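Local coordinates for uncharacterized LolA superfamily protein NE2245 (Nitrosomonas europaea ATCC 19718, PDB 3BUU) that is of unknown function but may bind lipid-bearing molecules, as lipoprotein-sorting proteins of the LolA family do, at residues D127-V132 with V151-F156; T8-L13 with Y115-L120; Y159-Y164 with K172-E177. All blocks are in the same frame, centred on the assembly; numbering follows the deposited sequence. Where two conformers were deposited one is given.

Interaction 1: residues D127-V132 with V151-F156; sequences DEDYYV and VNQSNF
Q153 lays its CG over the middle of the Y131 ring at the open end of the antiparallel beta hairpin that strands 128-137 and 146-152 build in this LolA-like fold. This is the tight part of the contact. CG lies 3.5 Å from the centroid of the Y131 ring and 4° off its normal, a CH-pi contact that suits a glutamine: standing anti to the carbonyl carbon (chi1 -66°), the CG methylene comes over the ring, while the extended chain carries the amide on past the CD1 and CE1 side. Below it, Y131 and V151 form a hydrogen-bonded pair, with Y131 N 2.8 Å from V151 O and V151 N 2.9 Å from Y131 O. I12 of helix 9-20 packs against both side chains. F156 adds its CE1, 4.0 Å from Y131 CE2. Y130 and N152, a buried non-hydrogen-bonded pair, pack with Y130 CD1 3.6 Å from N152 CA.

The other margin is looser, polar and wet. There E128 OE2 takes N152 ND2 at 3.0 Å, from above the carboxylate plane, and a water donates to both E128 OE2 and S154 OG. The D129 carboxylate is held by S124, and Q153 N bonds to D129 O, so the pairing extends one residue beyond strand 146-152. N152 closes an Asx turn: its OD1 accepts from S154 N, and also from S154 OG, 2.7 Å away and well above the amide carbonyl plane.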
loop_
_atom_site.group_PDB
_atom_site.type_symbol
_atom_site.label_atom_id
_atom_site.label_comp_id
_atom_site.label_asym_id
_atom_site.label_seq_id
_atom_site.Cartn_x
_atom_site.Cartn_y
_atom_site.Cartn_z
ATOM N N ASP A 127 -14.895 -9.018 -21.976
ATOM C CA ASP A 127 -15.192 -10.430 -21.724
ATOM C C ASP A 127 -14.703 -10.882 -20.341
ATOM O O ASP A 127 -14.648 -12.106 -20.068
ATOM C CB ASP A 127 -14.780 -11.391 -22.878
ATOM C CG ASP A 127 -13.275 -11.469 -23.096
ATOM O OD1 ASP A 127 -12.519 -10.634 -22.551
ATOM O OD2 ASP A 127 -12.844 -12.381 -23.838
ATOM N N GLU A 128 -14.381 -9.900 -19.473
ATOM C CA GLU A 128 -13.919 -10.133 -18.106
ATOM C C GLU A 128 -14.942 -9.729 -17.055
ATOM O O GLU A 128 -15.491 -8.642 -17.078
ATOM C CB GLU A 128 -12.629 -9.379 -17.827
ATOM C CG GLU A 128 -11.465 -9.858 -18.664
ATOM C CD GLU A 128 -11.012 -11.227 -18.240
ATOM O OE1 GLU A 128 -11.663 -12.223 -18.632
ATOM O OE2 GLU A 128 -10.011 -11.309 -17.508
ATOM N N ASP A 129 -15.159 -10.614 -16.096
ATOM C CA ASP A 129 -16.078 -10.351 -15.000
ATOM C C ASP A 129 -15.268 -10.138 -13.738
ATOM O O ASP A 129 -14.279 -10.813 -13.499
ATOM C CB ASP A 129 -17.027 -11.536 -14.748
ATOM C CG ASP A 129 -17.816 -11.922 -15.968
ATOM O OD1 ASP A 129 -18.415 -11.014 -16.539
ATOM O OD2 ASP A 129 -17.866 -13.129 -16.333
ATOM N N TYR A 130 -15.752 -9.213 -12.926
ATOM C CA TYR A 130 -15.110 -8.808 -11.704
ATOM C C TYR A 130 -16.079 -8.881 -10.562
ATOM O O TYR A 130 -17.234 -8.481 -10.700
ATOM C CB TYR A 130 -14.566 -7.351 -11.816
ATOM C CG TYR A 130 -13.566 -7.208 -12.901
ATOM C CD1 TYR A 130 -12.210 -7.487 -12.681
ATOM C CD2 TYR A 130 -13.972 -6.824 -14.169
ATOM C CE1 TYR A 130 -11.328 -7.395 -13.734
ATOM C CE2 TYR A 130 -13.080 -6.711 -15.206
ATOM C CZ TYR A 130 -11.766 -7.025 -14.992
ATOM O OH TYR A 130 -10.871 -6.884 -16.027
ATOM N N TYR A 131 -15.601 -9.339 -9.419
ATOM C CA TYR A 131 -16.260 -9.070 -8.158
ATOM C C TYR A 131 -15.913 -7.645 -7.758
ATOM O O TYR A 131 -14.735 -7.301 -7.732
ATOM C CB TYR A 131 -15.747 -10.008 -7.065
ATOM C CG TYR A 131 -15.891 -11.469 -7.332
ATOM C CD1 TYR A 131 -17.127 -12.064 -7.447
ATOM C CD2 TYR A 131 -14.770 -12.291 -7.400
ATOM C CE1 TYR A 131 -17.246 -13.468 -7.613
ATOM C CE2 TYR A 131 -14.874 -13.664 -7.577
ATOM C CZ TYR A 131 -16.113 -14.262 -7.694
ATOM O OH TYR A 131 -16.225 -15.627 -7.845
ATOM N N VAL A 132 -16.894 -6.846 -7.340
ATOM C CA VAL A 132 -16.628 -5.523 -6.762
ATOM C C VAL A 132 -16.893 -5.627 -5.284
ATOM O O VAL A 132 -18.070 -5.759 -4.876
ATOM C CB VAL A 132 -17.439 -4.377 -7.427
ATOM C CG1 VAL A 132 -16.978 -3.034 -6.853
ATOM C CG2 VAL A 132 -17.259 -4.405 -8.926
ATOM N N VAL A 151 -11.919 -7.404 -8.272
ATOM C CA VAL A 151 -11.142 -8.625 -8.251
ATOM C C VAL A 151 -11.626 -9.478 -9.420
ATOM O O VAL A 151 -12.825 -9.770 -9.542
ATOM C CB VAL A 151 -11.303 -9.358 -6.904
ATOM C CG1 VAL A 151 -10.508 -10.664 -6.945
ATOM C CG2 VAL A 151 -10.821 -8.505 -5.755
ATOM N N ASN A 152 -10.698 -9.867 -10.288
ATOM C CA ASN A 152 -11.074 -10.695 -11.445
ATOM C C ASN A 152 -11.659 -12.019 -10.985
ATOM O O ASN A 152 -11.064 -12.724 -10.168
ATOM C CB ASN A 152 -9.804 -10.934 -12.252
ATOM C CG ASN A 152 -10.077 -11.392 -13.650
ATOM O OD1 ASN A 152 -10.864 -12.273 -13.856
ATOM N ND2 ASN A 152 -9.391 -10.835 -14.600
ATOM N N GLN A 153 -12.827 -12.385 -11.508
ATOM C CA GLN A 153 -13.467 -13.628 -11.082
ATOM C C GLN A 153 -12.700 -14.838 -11.564
ATOM O O GLN A 153 -12.819 -15.912 -10.991
ATOM C CB GLN A 153 -14.876 -13.724 -11.610
ATOM C CG GLN A 153 -15.816 -12.668 -11.022
ATOM C CD GLN A 153 -17.252 -12.878 -11.428
ATOM O OE1 GLN A 153 -17.585 -13.851 -12.103
ATOM N NE2 GLN A 153 -18.095 -11.935 -11.092
ATOM N N SER A 154 -11.945 -14.706 -12.649
ATOM C CA SER A 154 -11.302 -15.857 -13.250
ATOM C C SER A 154 -10.135 -16.345 -12.406
ATOM O O SER A 154 -9.939 -17.553 -12.298
ATOM C CB SER A 154 -10.818 -15.525 -14.689
ATOM O OG SER A 154 -9.801 -14.563 -14.723
ATOM N N ASN A 155 -9.323 -15.436 -11.877
ATOM C CA ASN A 155 -8.045 -15.783 -11.241
ATOM C C ASN A 155 -7.799 -14.995 -9.955
ATOM O O ASN A 155 -6.710 -15.092 -9.409
ATOM C CB ASN A 155 -6.886 -15.580 -12.214
ATOM C CG ASN A 155 -6.820 -14.187 -12.754
ATOM O OD1 ASN A 155 -7.479 -13.270 -12.270
ATOM N ND2 ASN A 155 -6.035 -14.023 -13.811
ATOM N N PHE A 156 -8.797 -14.243 -9.474
ATOM C CA PHE A 156 -8.707 -13.491 -8.225
ATOM C C PHE A 156 -7.690 -12.392 -8.239
ATOM O O PHE A 156 -7.355 -11.846 -7.189
ATOM C CB PHE A 156 -8.536 -14.406 -6.998
ATOM C CG PHE A 156 -9.657 -15.394 -6.865
ATOM C CD1 PHE A 156 -10.873 -15.036 -6.283
ATOM C CD2 PHE A 156 -9.482 -16.689 -7.332
ATOM C CE1 PHE A 156 -11.918 -15.955 -6.168
ATOM C CE2 PHE A 156 -10.510 -17.626 -7.213
ATOM C CZ PHE A 156 -11.723 -17.267 -6.643
HETATM O O HOH W 1 -8.719 -13.576 -17.089
HETATM O O HOH W 2 -13.183 -12.851 -15.554
HETATM O O HOH W 3 -19.767 -14.257 -13.823
#

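Interaction 2: residues T8-L13 with Y115-L120; sequences TAQSIL and YHPQLL
P117 pushes its ring against the first turn of helix 9-20, between A9, Q10 and L13, and makes most of this helix-on-sheet contact. Followed outward, its CB meets A9 and L13, and its CG and CD meet Q10. P117 CB comes 4.1 Å from A9 CB and lies 4.0 Å from L13 CD2, so it fills the hollow between two residues one helical turn apart. P117 CG, at the far corner of the ring, is 3.9 Å from Q10 CA. P117 CD turns back toward the backbone and faces the end of the Q10 side chain, which was modelled in two conformers, so that last approach is doubtful.

L13 reaches the proline because its CG stands anti to the backbone N (chi1 -170°); the two side chains cross at about a right angle, with CD2 touching CB and CG of P117. Small A9 suits its place, where its CA is nearest to that of Q118: its methyl points toward the strand and lies 3.6 Å from P117 O. The axes of 9-13 and 115-120 approach to 7.5 Å. The contact across the segments is mainly apolar; the helix start is capped separately. T8 and S11 form a capping box, with S11 N 2.9 Å from T8 OG1 and T8 N 3.0 Å from S11 OG. A proline is also tolerable in this strand, because it is H116, Q118 and L120 whose backbones bond to strand 128-137.

Helix segment 9-13 runs at 109° to strand segment 115-120, part of an outermost strand. On its inner side I12 reaches Y131 and V151 and L13 reaches L149, while P117 itself also touches L135 of strand 128-137, so helix 9-20 covers three successive strands of the hairpin region.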
loop_
_atom_site.group_PDB
_atom_site.type_symbol
_atom_site.label_atom_id
_atom_site.label_comp_id
_atom_site.label_asym_id
_atom_site.label_seq_id
_atom_site.Cartn_x
_atom_site.Cartn_y
_atom_site.Cartn_z
ATOM N N THR A 8 -16.538 -16.684 -0.874
ATOM C CA THR A 8 -17.115 -15.717 0.011
ATOM C C THR A 8 -16.398 -14.387 -0.201
ATOM O O THR A 8 -15.293 -14.351 -0.748
ATOM C CB THR A 8 -16.995 -16.134 1.478
ATOM O OG1 THR A 8 -15.623 -16.004 1.876
ATOM C CG2 THR A 8 -17.496 -17.555 1.688
ATOM N N ALA A 9 -16.981 -13.289 0.232
ATOM C CA ALA A 9 -16.256 -11.998 0.156
ATOM C C ALA A 9 -14.901 -12.098 0.863
ATOM O O ALA A 9 -13.903 -11.568 0.381
ATOM C CB ALA A 9 -17.119 -10.886 0.731
ATOM N N GLN A 10 -14.881 -12.755 2.012
ATOM C CA GLN A 10 -13.639 -12.915 2.764
ATOM C C GLN A 10 -12.611 -13.713 1.966
ATOM O O GLN A 10 -11.412 -13.347 1.916
ATOM C CB GLN A 10 -13.949 -13.631 4.074
ATOM C CG GLN A 10 -14.635 -12.747 5.064
ATOM C CD GLN A 10 -16.140 -12.489 4.829
ATOM O OE1 GLN A 10 -16.859 -13.203 4.044
ATOM N NE2 GLN A 10 -16.642 -11.441 5.546
ATOM N N SER A 11 -13.037 -14.802 1.335
ATOM C CA SER A 11 -12.081 -15.612 0.581
ATOM C C SER A 11 -11.584 -14.912 -0.663
ATOM O O SER A 11 -10.425 -15.051 -1.012
ATOM C CB SER A 11 -12.594 -17.020 0.306
ATOM O OG SER A 11 -13.594 -17.037 -0.677
ATOM N N ILE A 12 -12.446 -14.132 -1.318
ATOM C CA ILE A 12 -12.049 -13.357 -2.478
ATOM C C ILE A 12 -10.956 -12.366 -2.058
ATOM O O ILE A 12 -9.930 -12.231 -2.718
ATOM C CB ILE A 12 -13.249 -12.614 -3.100
ATOM C CG1 ILE A 12 -14.268 -13.614 -3.674
ATOM C CG2 ILE A 12 -12.785 -11.693 -4.215
ATOM C CD1 ILE A 12 -15.600 -12.938 -3.966
ATOM N N LEU A 13 -11.191 -11.654 -0.961
ATOM C CA LEU A 13 -10.214 -10.677 -0.499
ATOM C C LEU A 13 -8.898 -11.349 -0.128
ATOM O O LEU A 13 -7.832 -10.814 -0.423
ATOM C CB LEU A 13 -10.775 -9.895 0.693
ATOM C CG LEU A 13 -9.914 -8.706 1.083
ATOM C CD1 LEU A 13 -9.758 -7.693 -0.022
ATOM C CD2 LEU A 13 -10.507 -8.089 2.387
ATOM N N TYR A 115 -10.273 -4.267 6.919
ATOM C CA TYR A 115 -11.532 -3.944 6.275
ATOM C C TYR A 115 -12.452 -5.141 6.354
ATOM O O TYR A 115 -12.029 -6.281 6.151
ATOM C CB TYR A 115 -11.360 -3.625 4.768
ATOM C CG TYR A 115 -10.446 -2.454 4.561
ATOM C CD1 TYR A 115 -10.938 -1.151 4.576
ATOM C CD2 TYR A 115 -9.084 -2.632 4.429
ATOM C CE1 TYR A 115 -10.084 -0.053 4.475
ATOM C CE2 TYR A 115 -8.219 -1.549 4.340
ATOM C CZ TYR A 115 -8.713 -0.260 4.368
ATOM O OH TYR A 115 -7.865 0.803 4.312
ATOM N N HIS A 116 -13.733 -4.869 6.575
ATOM C CA HIS A 116 -14.767 -5.895 6.440
ATOM C C HIS A 116 -15.211 -5.913 4.969
ATOM O O HIS A 116 -15.617 -4.868 4.460
ATOM C CB HIS A 116 -15.940 -5.509 7.321
ATOM C CG HIS A 116 -17.212 -6.225 6.938
ATOM N ND1 HIS A 116 -17.530 -7.487 7.382
ATOM C CD2 HIS A 116 -18.192 -5.887 6.054
ATOM C CE1 HIS A 116 -18.682 -7.878 6.845
ATOM N NE2 HIS A 116 -19.098 -6.919 6.033
ATOM N N PRO A 117 -15.095 -7.050 4.274
ATOM C CA PRO A 117 -15.506 -7.124 2.879
ATOM C C PRO A 117 -16.939 -7.616 2.674
ATOM O O PRO A 117 -17.395 -8.497 3.384
ATOM C CB PRO A 117 -14.532 -8.164 2.321
ATOM C CG PRO A 117 -14.330 -9.111 3.447
ATOM C CD PRO A 117 -14.455 -8.293 4.715
ATOM N N GLN A 118 -17.602 -7.056 1.679
ATOM C CA GLN A 118 -18.901 -7.526 1.263
ATOM C C GLN A 118 -18.957 -7.326 -0.228
ATOM O O GLN A 118 -18.494 -6.314 -0.756
ATOM C CB GLN A 118 -19.982 -6.706 1.972
ATOM C CG GLN A 118 -21.424 -7.097 1.645
ATOM C CD GLN A 118 -22.432 -6.411 2.588
ATOM O OE1 GLN A 118 -22.230 -6.323 3.799
ATOM N NE2 GLN A 118 -23.536 -5.970 2.028
ATOM N N LEU A 119 -19.571 -8.273 -0.928
ATOM C CA LEU A 119 -19.777 -8.067 -2.353
ATOM C C LEU A 119 -20.768 -6.944 -2.585
ATOM O O LEU A 119 -21.911 -7.018 -2.115
ATOM C CB LEU A 119 -20.281 -9.354 -2.998
ATOM C CG LEU A 119 -20.476 -9.342 -4.515
ATOM C CD1 LEU A 119 -19.178 -9.316 -5.289
ATOM C CD2 LEU A 119 -21.354 -10.501 -4.929
ATOM N N LEU A 120 -20.370 -5.916 -3.307
ATOM C CA LEU A 120 -21.255 -4.805 -3.663
ATOM C C LEU A 120 -22.015 -5.193 -4.916
ATOM O O LEU A 120 -23.245 -5.079 -4.972
ATOM C CB LEU A 120 -20.433 -3.516 -3.839
ATOM C CG LEU A 120 -21.299 -2.326 -4.268
ATOM C CD1 LEU A 120 -22.372 -2.012 -3.203
ATOM C CD2 LEU A 120 -20.364 -1.168 -4.474
#

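Interaction 3: residues Y159-Y164 with K172-E177; sequences YKAEFY and KTSRYE
F163 and K172 face each other across a hydrogen-bonded pair of the antiparallel hairpin formed by strands 158-164 and 170-182, and their side chains rise on the same side of the sheet. The lysine runs extended and obliquely over one face of the phenylalanine, with K172 CE 4.3 Å from the centroid of the F163 ring and 21° off its normal, a CH-pi contact displaced toward the rim. K172 can do this because CG sits between its own N and carbonyl carbon (chi1 65°) and rises beside F163. The aliphatic part of a lysine suits the ring, while NZ goes on to a salt bridge with D105 and hydrogen bonds with Q100 O and Y144 OH; the charge of NZ, 5.4 Å from the F163 centroid, adds at most a weak attraction.

The F163 ring turns its edge to the partner strand: CE2 lies 3.4 Å from S174 OG. A161, next along on this face, needs only a methyl, and its CB also lies 3.4 Å from S174 OG. Further along the same face, Y176 presents its ring edge to Y159 O, 3.6 Å from Y176 CD2. An alanine at F163 would probably leave the K172 methylenes without the ring they lie against and S174 OG without the ring edge beside it.

On the opposite face E162 and T173 stand side by side, pointing the same way, with E162 CG 4.1 Å from T173 CG2.

Two central bonds join A161 and S174, N to O in both directions, and segments 159-164 and 172-177 run at 165° to each other. Strand 146-152 flanks 158-164 on one side, where F163 touches V147, and strand 185-195 flanks 170-182 on the other, where K172 touches M193.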
loop_
_atom_site.group_PDB
_atom_site.type_symbol
_atom_site.label_atom_id
_atom_site.label_comp_id
_atom_site.label_asym_id
_atom_site.label_seq_id
_atom_site.Cartn_x
_atom_site.Cartn_y
_atom_site.Cartn_z
ATOM N N TYR A 159 -7.641 -5.859 -9.751
ATOM C CA TYR A 159 -7.715 -5.152 -11.009
ATOM C C TYR A 159 -7.604 -3.650 -10.811
ATOM O O TYR A 159 -6.751 -3.006 -11.412
ATOM C CB TYR A 159 -9.016 -5.536 -11.734
ATOM C CG TYR A 159 -9.325 -4.742 -12.971
ATOM C CD1 TYR A 159 -8.461 -4.718 -14.051
ATOM C CD2 TYR A 159 -10.502 -4.027 -13.057
ATOM C CE1 TYR A 159 -8.765 -3.984 -15.183
ATOM C CE2 TYR A 159 -10.808 -3.292 -14.172
ATOM C CZ TYR A 159 -9.953 -3.289 -15.227
ATOM O OH TYR A 159 -10.232 -2.545 -16.348
ATOM N N LYS A 160 -8.475 -3.077 -9.981
ATOM C CA LYS A 160 -8.460 -1.655 -9.727
ATOM C C LYS A 160 -9.180 -1.419 -8.422
ATOM O O LYS A 160 -9.884 -2.299 -7.894
ATOM C CB LYS A 160 -9.131 -0.885 -10.894
ATOM C CG LYS A 160 -10.635 -1.001 -10.962
ATOM C CD LYS A 160 -11.217 -0.246 -12.151
ATOM C CE LYS A 160 -12.761 -0.287 -12.112
ATOM N NZ LYS A 160 -13.332 0.536 -13.203
ATOM N N ALA A 161 -8.997 -0.221 -7.889
ATOM C CA ALA A 161 -9.643 0.176 -6.663
ATOM C C ALA A 161 -10.078 1.616 -6.726
ATOM O O ALA A 161 -9.520 2.443 -7.449
ATOM C CB ALA A 161 -8.747 -0.103 -5.470
ATOM N N GLU A 162 -11.076 1.907 -5.888
ATOM C CA GLU A 162 -11.532 3.295 -5.647
ATOM C C GLU A 162 -11.460 3.545 -4.154
ATOM O O GLU A 162 -11.943 2.718 -3.362
ATOM C CB GLU A 162 -12.969 3.473 -6.161
ATOM C CG GLU A 162 -13.128 3.423 -7.673
ATOM C CD GLU A 162 -14.551 3.578 -8.121
ATOM O OE1 GLU A 162 -15.452 3.517 -7.283
ATOM O OE2 GLU A 162 -14.764 3.699 -9.336
ATOM N N PHE A 163 -10.875 4.686 -3.765
ATOM C CA PHE A 163 -10.631 4.983 -2.352
ATOM C C PHE A 163 -11.502 6.174 -1.978
ATOM O O PHE A 163 -11.495 7.180 -2.698
ATOM C CB PHE A 163 -9.143 5.336 -2.147
ATOM C CG PHE A 163 -8.245 4.218 -2.508
ATOM C CD1 PHE A 163 -7.842 3.315 -1.515
ATOM C CD2 PHE A 163 -7.833 4.020 -3.833
ATOM C CE1 PHE A 163 -7.030 2.235 -1.839
ATOM C CE2 PHE A 163 -7.013 2.945 -4.165
ATOM C CZ PHE A 163 -6.605 2.061 -3.169
ATOM N N TYR A 164 -12.215 6.045 -0.857
ATOM C CA TYR A 164 -13.204 7.045 -0.445
ATOM C C TYR A 164 -12.823 7.672 0.869
ATOM O O TYR A 164 -12.128 7.052 1.720
ATOM C CB TYR A 164 -14.568 6.359 -0.320
ATOM C CG TYR A 164 -15.108 6.010 -1.674
ATOM C CD1 TYR A 164 -15.990 6.870 -2.356
ATOM C CD2 TYR A 164 -14.740 4.818 -2.302
ATOM C CE1 TYR A 164 -16.480 6.568 -3.620
ATOM C CE2 TYR A 164 -15.204 4.510 -3.599
ATOM C CZ TYR A 164 -16.085 5.393 -4.242
ATOM O OH TYR A 164 -16.589 5.200 -5.508
ATOM N N LYS A 172 -9.362 8.913 -4.837
ATOM C CA LYS A 172 -8.357 8.501 -5.796
ATOM C C LYS A 172 -8.717 7.105 -6.256
ATOM O O LYS A 172 -9.572 6.447 -5.677
ATOM C CB LYS A 172 -6.932 8.561 -5.209
ATOM C CG LYS A 172 -6.677 7.601 -4.093
ATOM C CD LYS A 172 -5.308 7.751 -3.442
ATOM C CE LYS A 172 -5.001 6.616 -2.461
ATOM N NZ LYS A 172 -3.763 6.909 -1.709
ATOM N N THR A 173 -8.043 6.681 -7.311
ATOM C CA THR A 173 -8.233 5.366 -7.860
ATOM C C THR A 173 -6.866 4.726 -8.059
ATOM O O THR A 173 -5.854 5.418 -8.172
ATOM C CB THR A 173 -8.955 5.446 -9.227
ATOM O OG1 THR A 173 -8.180 6.250 -10.114
ATOM C CG2 THR A 173 -10.343 6.028 -9.107
ATOM N N SER A 174 -6.822 3.404 -8.067
ATOM C CA SER A 174 -5.608 2.698 -8.376
ATOM C C SER A 174 -5.880 1.629 -9.426
ATOM O O SER A 174 -7.005 1.147 -9.566
ATOM C CB SER A 174 -4.984 2.071 -7.145
ATOM O OG SER A 174 -5.837 1.057 -6.681
ATOM N N ARG A 175 -4.834 1.278 -10.145
ATOM C CA ARG A 175 -4.829 0.161 -11.086
ATOM C C ARG A 175 -3.589 -0.688 -10.821
ATOM O O ARG A 175 -2.519 -0.166 -10.543
ATOM C CB ARG A 175 -4.705 0.697 -12.534
ATOM C CG ARG A 175 -5.781 1.587 -12.984
ATOM C CD ARG A 175 -5.612 1.870 -14.480
ATOM N NE ARG A 175 -4.303 2.328 -14.987
ATOM C CZ ARG A 175 -3.898 3.600 -15.006
ATOM N NH1 ARG A 175 -4.641 4.559 -14.459
ATOM N NH2 ARG A 175 -2.730 3.915 -15.546
ATOM N N TYR A 176 -3.768 -2.001 -10.946
ATOM C CA TYR A 176 -2.703 -2.974 -10.728
ATOM C C TYR A 176 -2.220 -3.454 -12.098
ATOM O O TYR A 176 -3.025 -3.950 -12.872
ATOM C CB TYR A 176 -3.272 -4.145 -9.946
ATOM C CG TYR A 176 -3.707 -3.830 -8.547
ATOM C CD1 TYR A 176 -2.849 -4.064 -7.473
ATOM C CD2 TYR A 176 -4.971 -3.298 -8.294
ATOM C CE1 TYR A 176 -3.232 -3.823 -6.191
ATOM C CE2 TYR A 176 -5.345 -3.032 -7.009
ATOM C CZ TYR A 176 -4.492 -3.289 -5.941
ATOM O OH TYR A 176 -4.891 -3.013 -4.643
ATOM N N GLU A 177 -0.917 -3.414 -12.329
ATOM C CA GLU A 177 -0.380 -3.708 -13.640
ATOM C C GLU A 177 0.952 -4.474 -13.547
ATOM O O GLU A 177 1.537 -4.629 -12.470
ATOM C CB GLU A 177 -0.218 -2.419 -14.466
ATOM C CG GLU A 177 -1.569 -1.765 -14.753
ATOM C CD GLU A 177 -1.602 -0.698 -15.787
ATOM O OE1 GLU A 177 -0.538 -0.386 -16.334
ATOM O OE2 GLU A 177 -2.709 -0.137 -16.015
HETATM O O HOH W 4 -5.420 -3.774 -13.647
#

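Interactions 1 and 3 are both hairpin contacts, held by backbone bonds and joined by the neighbouring strands 146-152 and 158-164; the rings of Y130 and Y159 stack where they meet. Interaction 2 differs: a helix laid on the strand 115-125 with apolar contact in place of backbone bonding. It touches interaction 1 through I12, whose CD1 lies 3.6 Å from Y131 CD2, and through the probable bond between V132 O and L120 N. Interaction 3 lies nearest the centre of the chain, with half of its touching residues buried and a buried lysine finding polar partners, whereas interactions 1 and 2 lie farther out, the former edged with waters and the latter with four exposed residues.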